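Local coordinates for protein haloacid dehalogenase-like hydrolase (Klebsiella pneumoniae subsp. pneumoniae, PDB 3PGV) that is probably a magnesium-dependent phosphatase of the haloacid dehalogenase superfamily, Cof family, with a calcium ion held in its metal site here, at residues Y21-L33 against G54-V68. Residues are numbered along the deposited sequence; the frame is centred on the assembly and turned at random.
Sequences YQVVASDLDGTLL and GINFVFATGRHYIDV. With CA (calcium ion), chain E.
Strand 23-27 pairs in parallel with strand 56-60 inside the eight-stranded sheet, and the turns that follow the two strands are joined by a salt bridge between Asp29 and Arg63 beside the metal site. The pairing shows in a 20° angle between the strand directions and in backbone bonds alternating from Asn56 N to Gln22 O through to Ala60 N to Ser26 O (3.0 Å); that last donor sits above the carbonyl plane. Val23 CG1 meets Val58 CG2 on one face. On the other, Val24 CG1, anti to the backbone N (chi1 172°), lies 3.6 Å from Phe57 CE2, the two side chains alongside each other, while Leu32 CD2 comes obliquely to Phe59 CE1 at 3.5 Å. The segment Asp27-Leu28-Asp29-Gly30-Thr31 matches the DxDGT motif of the haloacid dehalogenase fold. Asp27 OD2 binds calcium at 2.2 Å and Asp29 through its backbone O at 2.4 Å; Asp233 completes the protein's metal-site residues. Thr31 OG1 donates to Asp27 OD2, which probably steadies the carboxylate. Arg63 meets the Asp29 carboxylate in a two-pronged salt bridge, NH2 to OD1 at 2.6 Å and NE to OD2 at 2.9 Å, each on a syn lone pair, with the planes 22° apart. Arg63 NH1 also bonds Asp67 O, so the guanidinium is probably held against rotation, and one water links Asp27 OD1, Asp29 OD2 and Thr61 OG1.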
loop_
_atom_site.group_PDB
_atom_site.type_symbol
_atom_site.label_atom_id
_atom_site.label_comp_id
_atom_site.label_asym_id
_atom_site.label_seq_id
_atom_site.Cartn_x
_atom_site.Cartn_y
_atom_site.Cartn_z
ATOM N N TYR A 21 -19.777 10.843 1.043
ATOM C CA TYR A 21 -18.548 10.408 1.718
ATOM C C TYR A 21 -17.574 11.564 1.858
ATOM O O TYR A 21 -17.170 12.154 0.861
ATOM C CB TYR A 21 -17.894 9.221 0.976
ATOM C CG TYR A 21 -18.784 7.998 0.890
ATOM C CD1 TYR A 21 -18.913 7.127 1.970
ATOM C CD2 TYR A 21 -19.477 7.695 -0.278
ATOM C CE1 TYR A 21 -19.748 6.009 1.904
ATOM C CE2 TYR A 21 -20.307 6.574 -0.360
ATOM C CZ TYR A 21 -20.447 5.739 0.738
ATOM O OH TYR A 21 -21.254 4.623 0.659
ATOM N N GLN A 22 -17.257 11.938 3.095
ATOM C CA GLN A 22 -16.365 13.065 3.375
ATOM C C GLN A 22 -14.907 12.704 3.188
ATOM O O GLN A 22 -14.064 13.598 3.070
ATOM C CB GLN A 22 -16.607 13.624 4.791
ATOM C CG GLN A 22 -17.841 14.505 4.892
ATOM C CD GLN A 22 -17.751 15.706 3.983
ATOM O OE1 GLN A 22 -16.796 16.495 4.036
ATOM N NE2 GLN A 22 -18.738 15.861 3.117
ATOM N N VAL A 23 -14.590 11.397 3.213
ATOM C CA VAL A 23 -13.214 10.927 3.042
ATOM C C VAL A 23 -13.108 10.029 1.813
ATOM O O VAL A 23 -13.840 9.039 1.705
ATOM C CB VAL A 23 -12.690 10.203 4.322
ATOM C CG1 VAL A 23 -11.244 9.728 4.135
ATOM C CG2 VAL A 23 -12.811 11.101 5.557
ATOM N N VAL A 24 -12.202 10.375 0.883
ATOM C CA VAL A 24 -11.913 9.545 -0.271
ATOM C C VAL A 24 -10.543 8.902 -0.068
ATOM O O VAL A 24 -9.549 9.615 0.105
ATOM C CB VAL A 24 -11.979 10.338 -1.613
ATOM C CG1 VAL A 24 -11.482 9.485 -2.783
ATOM C CG2 VAL A 24 -13.386 10.846 -1.882
ATOM N N ALA A 25 -10.494 7.554 -0.034
ATOM C CA ALA A 25 -9.234 6.826 0.112
ATOM C C ALA A 25 -8.897 6.130 -1.180
ATOM O O ALA A 25 -9.768 5.510 -1.794
ATOM C CB ALA A 25 -9.330 5.817 1.237
ATOM N N SER A 26 -7.662 6.258 -1.638
ATOM C CA SER A 26 -7.301 5.616 -2.875
ATOM C C SER A 26 -5.916 5.053 -2.851
ATOM O O SER A 26 -4.966 5.741 -2.464
ATOM C CB SER A 26 -7.460 6.577 -4.053
ATOM O OG SER A 26 -7.280 5.909 -5.296
ATOM N N ASP A 27 -5.777 3.816 -3.342
ATOM C CA ASP A 27 -4.492 3.228 -3.650
ATOM C C ASP A 27 -3.879 4.049 -4.825
ATOM O O ASP A 27 -4.605 4.793 -5.500
ATOM C CB ASP A 27 -4.675 1.742 -4.051
ATOM C CG ASP A 27 -3.423 1.063 -4.589
ATOM O OD1 ASP A 27 -2.317 1.348 -4.069
ATOM O OD2 ASP A 27 -3.554 0.227 -5.515
ATOM N N LEU A 28 -2.567 3.948 -5.040
ATOM C CA LEU A 28 -1.929 4.730 -6.093
ATOM C C LEU A 28 -1.648 3.917 -7.348
ATOM O O LEU A 28 -2.349 4.083 -8.355
ATOM C CB LEU A 28 -0.671 5.441 -5.567
ATOM C CG LEU A 28 -0.942 6.522 -4.499
ATOM C CD1 LEU A 28 0.330 6.906 -3.763
ATOM C CD2 LEU A 28 -1.619 7.749 -5.115
ATOM N N ASP A 29 -0.664 2.997 -7.284
ATOM C CA ASP A 29 -0.301 2.173 -8.430
ATOM C C ASP A 29 -1.437 1.259 -8.833
ATOM O O ASP A 29 -1.954 0.517 -8.002
ATOM C CB ASP A 29 0.970 1.364 -8.141
ATOM C CG ASP A 29 2.147 2.232 -7.787
ATOM O OD1 ASP A 29 2.707 2.868 -8.699
ATOM O OD2 ASP A 29 2.465 2.334 -6.586
ATOM N N GLY A 30 -1.834 1.338 -10.111
ATOM C CA GLY A 30 -2.906 0.513 -10.664
ATOM C C GLY A 30 -4.298 1.002 -10.309
ATOM O O GLY A 30 -5.285 0.400 -10.726
ATOM N N THR A 31 -4.390 2.105 -9.526
ATOM C CA THR A 31 -5.669 2.647 -9.077
ATOM C C THR A 31 -5.845 4.121 -9.525
ATOM O O THR A 31 -6.437 4.374 -10.570
ATOM C CB THR A 31 -5.818 2.438 -7.566
ATOM O OG1 THR A 31 -5.644 1.047 -7.268
ATOM C CG2 THR A 31 -7.147 2.916 -7.046
ATOM N N LEU A 32 -5.314 5.076 -8.750
ATOM C CA LEU A 32 -5.393 6.493 -9.108
ATOM C C LEU A 32 -4.358 6.828 -10.207
ATOM O O LEU A 32 -4.644 7.643 -11.097
ATOM C CB LEU A 32 -5.169 7.385 -7.863
ATOM C CG LEU A 32 -5.262 8.910 -8.088
ATOM C CD1 LEU A 32 -6.655 9.321 -8.585
ATOM C CD2 LEU A 32 -4.907 9.659 -6.843
ATOM N N LEU A 33 -3.160 6.203 -10.143
ATOM C CA LEU A 33 -2.119 6.452 -11.136
ATOM C C LEU A 33 -2.448 5.770 -12.463
ATOM O O LEU A 33 -3.051 4.675 -12.482
ATOM C CB LEU A 33 -0.732 5.985 -10.630
ATOM C CG LEU A 33 -0.194 6.655 -9.358
ATOM C CD1 LEU A 33 1.149 6.084 -8.992
ATOM C CD2 LEU A 33 -0.091 8.172 -9.527
ATOM N N GLY A 54 -14.801 20.633 0.238
ATOM C CA GLY A 54 -14.625 20.125 1.598
ATOM C C GLY A 54 -14.294 18.647 1.726
ATOM O O GLY A 54 -14.237 18.128 2.843
ATOM N N ILE A 55 -14.054 17.952 0.597
ATOM C CA ILE A 55 -13.728 16.515 0.645
ATOM C C ILE A 55 -12.266 16.269 1.049
ATOM O O ILE A 55 -11.374 16.986 0.607
ATOM C CB ILE A 55 -14.113 15.791 -0.688
ATOM C CG1 ILE A 55 -15.607 16.067 -1.076
ATOM C CG2 ILE A 55 -13.811 14.283 -0.626
ATOM C CD1 ILE A 55 -16.683 15.694 0.044
ATOM N N ASN A 56 -12.037 15.266 1.915
ATOM C CA ASN A 56 -10.704 14.886 2.387
ATOM C C ASN A 56 -10.175 13.721 1.597
ATOM O O ASN A 56 -10.929 12.802 1.273
ATOM C CB ASN A 56 -10.750 14.519 3.858
ATOM C CG ASN A 56 -11.138 15.659 4.732
ATOM O OD1 ASN A 56 -10.312 16.497 5.082
ATOM N ND2 ASN A 56 -12.430 15.778 5.017
ATOM N N PHE A 57 -8.871 13.724 1.314
ATOM C CA PHE A 57 -8.248 12.647 0.561
ATOM C C PHE A 57 -7.207 11.947 1.361
ATOM O O PHE A 57 -6.443 12.585 2.089
ATOM C CB PHE A 57 -7.656 13.165 -0.751
ATOM C CG PHE A 57 -8.685 13.436 -1.818
ATOM C CD1 PHE A 57 -9.308 14.679 -1.908
ATOM C CD2 PHE A 57 -9.049 12.447 -2.724
ATOM C CE1 PHE A 57 -10.268 14.927 -2.886
ATOM C CE2 PHE A 57 -10.011 12.696 -3.702
ATOM C CZ PHE A 57 -10.612 13.937 -3.782
ATOM N N VAL A 58 -7.186 10.620 1.263
ATOM C CA VAL A 58 -6.190 9.788 1.932
ATOM C C VAL A 58 -5.604 8.836 0.895
ATOM O O VAL A 58 -6.349 8.115 0.235
ATOM C CB VAL A 58 -6.795 9.022 3.147
ATOM C CG1 VAL A 58 -5.738 8.170 3.832
ATOM C CG2 VAL A 58 -7.437 9.989 4.139
ATOM N N PHE A 59 -4.300 8.890 0.693
ATOM C CA PHE A 59 -3.651 8.026 -0.287
ATOM C C PHE A 59 -2.902 6.897 0.400
ATOM O O PHE A 59 -2.241 7.124 1.420
ATOM C CB PHE A 59 -2.757 8.840 -1.230
ATOM C CG PHE A 59 -3.531 9.931 -1.937
ATOM C CD1 PHE A 59 -4.471 9.617 -2.917
ATOM C CD2 PHE A 59 -3.414 11.258 -1.540
ATOM C CE1 PHE A 59 -5.266 10.613 -3.491
ATOM C CE2 PHE A 59 -4.187 12.260 -2.142
ATOM C CZ PHE A 59 -5.101 11.935 -3.113
ATOM N N ALA A 60 -3.155 5.652 -0.042
ATOM C CA ALA A 60 -2.632 4.460 0.626
ATOM C C ALA A 60 -1.831 3.602 -0.319
ATOM O O ALA A 60 -2.363 3.097 -1.303
ATOM C CB ALA A 60 -3.772 3.658 1.230
ATOM N N THR A 61 -0.560 3.402 -0.013
ATOM C CA THR A 61 0.311 2.640 -0.892
ATOM C C THR A 61 1.174 1.648 -0.130
ATOM O O THR A 61 1.385 1.800 1.083
ATOM C CB THR A 61 1.161 3.601 -1.749
ATOM O OG1 THR A 61 2.014 2.836 -2.619
ATOM C CG2 THR A 61 1.991 4.566 -0.898
ATOM N N GLY A 62 1.697 0.663 -0.856
ATOM C CA GLY A 62 2.690 -0.257 -0.343
ATOM C C GLY A 62 4.084 0.338 -0.424
ATOM O O GLY A 62 4.996 -0.100 0.282
ATOM N N ARG A 63 4.238 1.403 -1.230
ATOM C CA ARG A 63 5.517 2.089 -1.395
ATOM C C ARG A 63 6.041 2.652 -0.091
ATOM O O ARG A 63 5.259 2.967 0.804
ATOM C CB ARG A 63 5.393 3.227 -2.405
ATOM C CG ARG A 63 5.164 2.804 -3.850
ATOM C CD ARG A 63 5.370 4.010 -4.724
ATOM N NE ARG A 63 4.925 3.817 -6.095
ATOM C CZ ARG A 63 5.156 4.694 -7.069
ATOM N NH1 ARG A 63 5.851 5.800 -6.823
ATOM N NH2 ARG A 63 4.711 4.463 -8.300
ATOM N N HIS A 64 7.371 2.855 -0.008
ATOM C CA HIS A 64 7.986 3.560 1.116
ATOM C C HIS A 64 7.669 5.052 0.937
ATOM O O HIS A 64 7.493 5.506 -0.201
ATOM C CB HIS A 64 9.507 3.354 1.090
ATOM C CG HIS A 64 10.211 3.818 2.325
ATOM N ND1 HIS A 64 10.439 5.158 2.562
ATOM C CD2 HIS A 64 10.800 3.093 3.306
ATOM C CE1 HIS A 64 11.105 5.212 3.704
ATOM N NE2 HIS A 64 11.356 3.991 4.181
ATOM N N TYR A 65 7.607 5.806 2.029
ATOM C CA TYR A 65 7.308 7.239 1.982
ATOM C C TYR A 65 8.277 8.020 1.062
ATOM O O TYR A 65 7.834 8.850 0.273
ATOM C CB TYR A 65 7.274 7.839 3.396
ATOM C CG TYR A 65 6.757 9.257 3.429
ATOM C CD1 TYR A 65 5.412 9.536 3.196
ATOM C CD2 TYR A 65 7.593 10.319 3.771
ATOM C CE1 TYR A 65 4.933 10.845 3.194
ATOM C CE2 TYR A 65 7.124 11.633 3.786
ATOM C CZ TYR A 65 5.788 11.891 3.502
ATOM O OH TYR A 65 5.310 13.180 3.538
ATOM N N ILE A 66 9.575 7.679 1.095
ATOM C CA ILE A 66 10.572 8.320 0.237
ATOM C C ILE A 66 10.238 8.095 -1.238
ATOM O O ILE A 66 10.445 8.990 -2.066
ATOM C CB ILE A 66 12.008 7.829 0.594
ATOM C CG1 ILE A 66 12.380 8.230 2.038
ATOM C CG2 ILE A 66 13.055 8.361 -0.425
ATOM C CD1 ILE A 66 13.633 7.523 2.585
ATOM N N ASP A 67 9.647 6.922 -1.548
ATOM C CA ASP A 67 9.300 6.499 -2.906
ATOM C C ASP A 67 7.975 7.144 -3.430
ATOM O O ASP A 67 7.611 6.929 -4.577
ATOM C CB ASP A 67 9.214 4.964 -2.961
ATOM C CG ASP A 67 9.872 4.327 -4.166
ATOM O OD1 ASP A 67 10.117 5.048 -5.162
ATOM O OD2 ASP A 67 10.092 3.103 -4.139
ATOM N N VAL A 68 7.281 7.934 -2.597
ATOM C CA VAL A 68 6.059 8.640 -3.042
ATOM C C VAL A 68 6.269 10.154 -3.072
ATOM O O VAL A 68 5.307 10.908 -3.230
ATOM C CB VAL A 68 4.774 8.246 -2.243
ATOM C CG1 VAL A 68 4.418 6.797 -2.469
ATOM C CG2 VAL A 68 4.923 8.543 -0.763
HETATM CA CA CA E . -2.163 -1.227 -6.381
HETATM O O HOH W 1 0.585 2.447 -4.788
HETATM O O HOH W 2 -2.426 -2.295 -4.007
#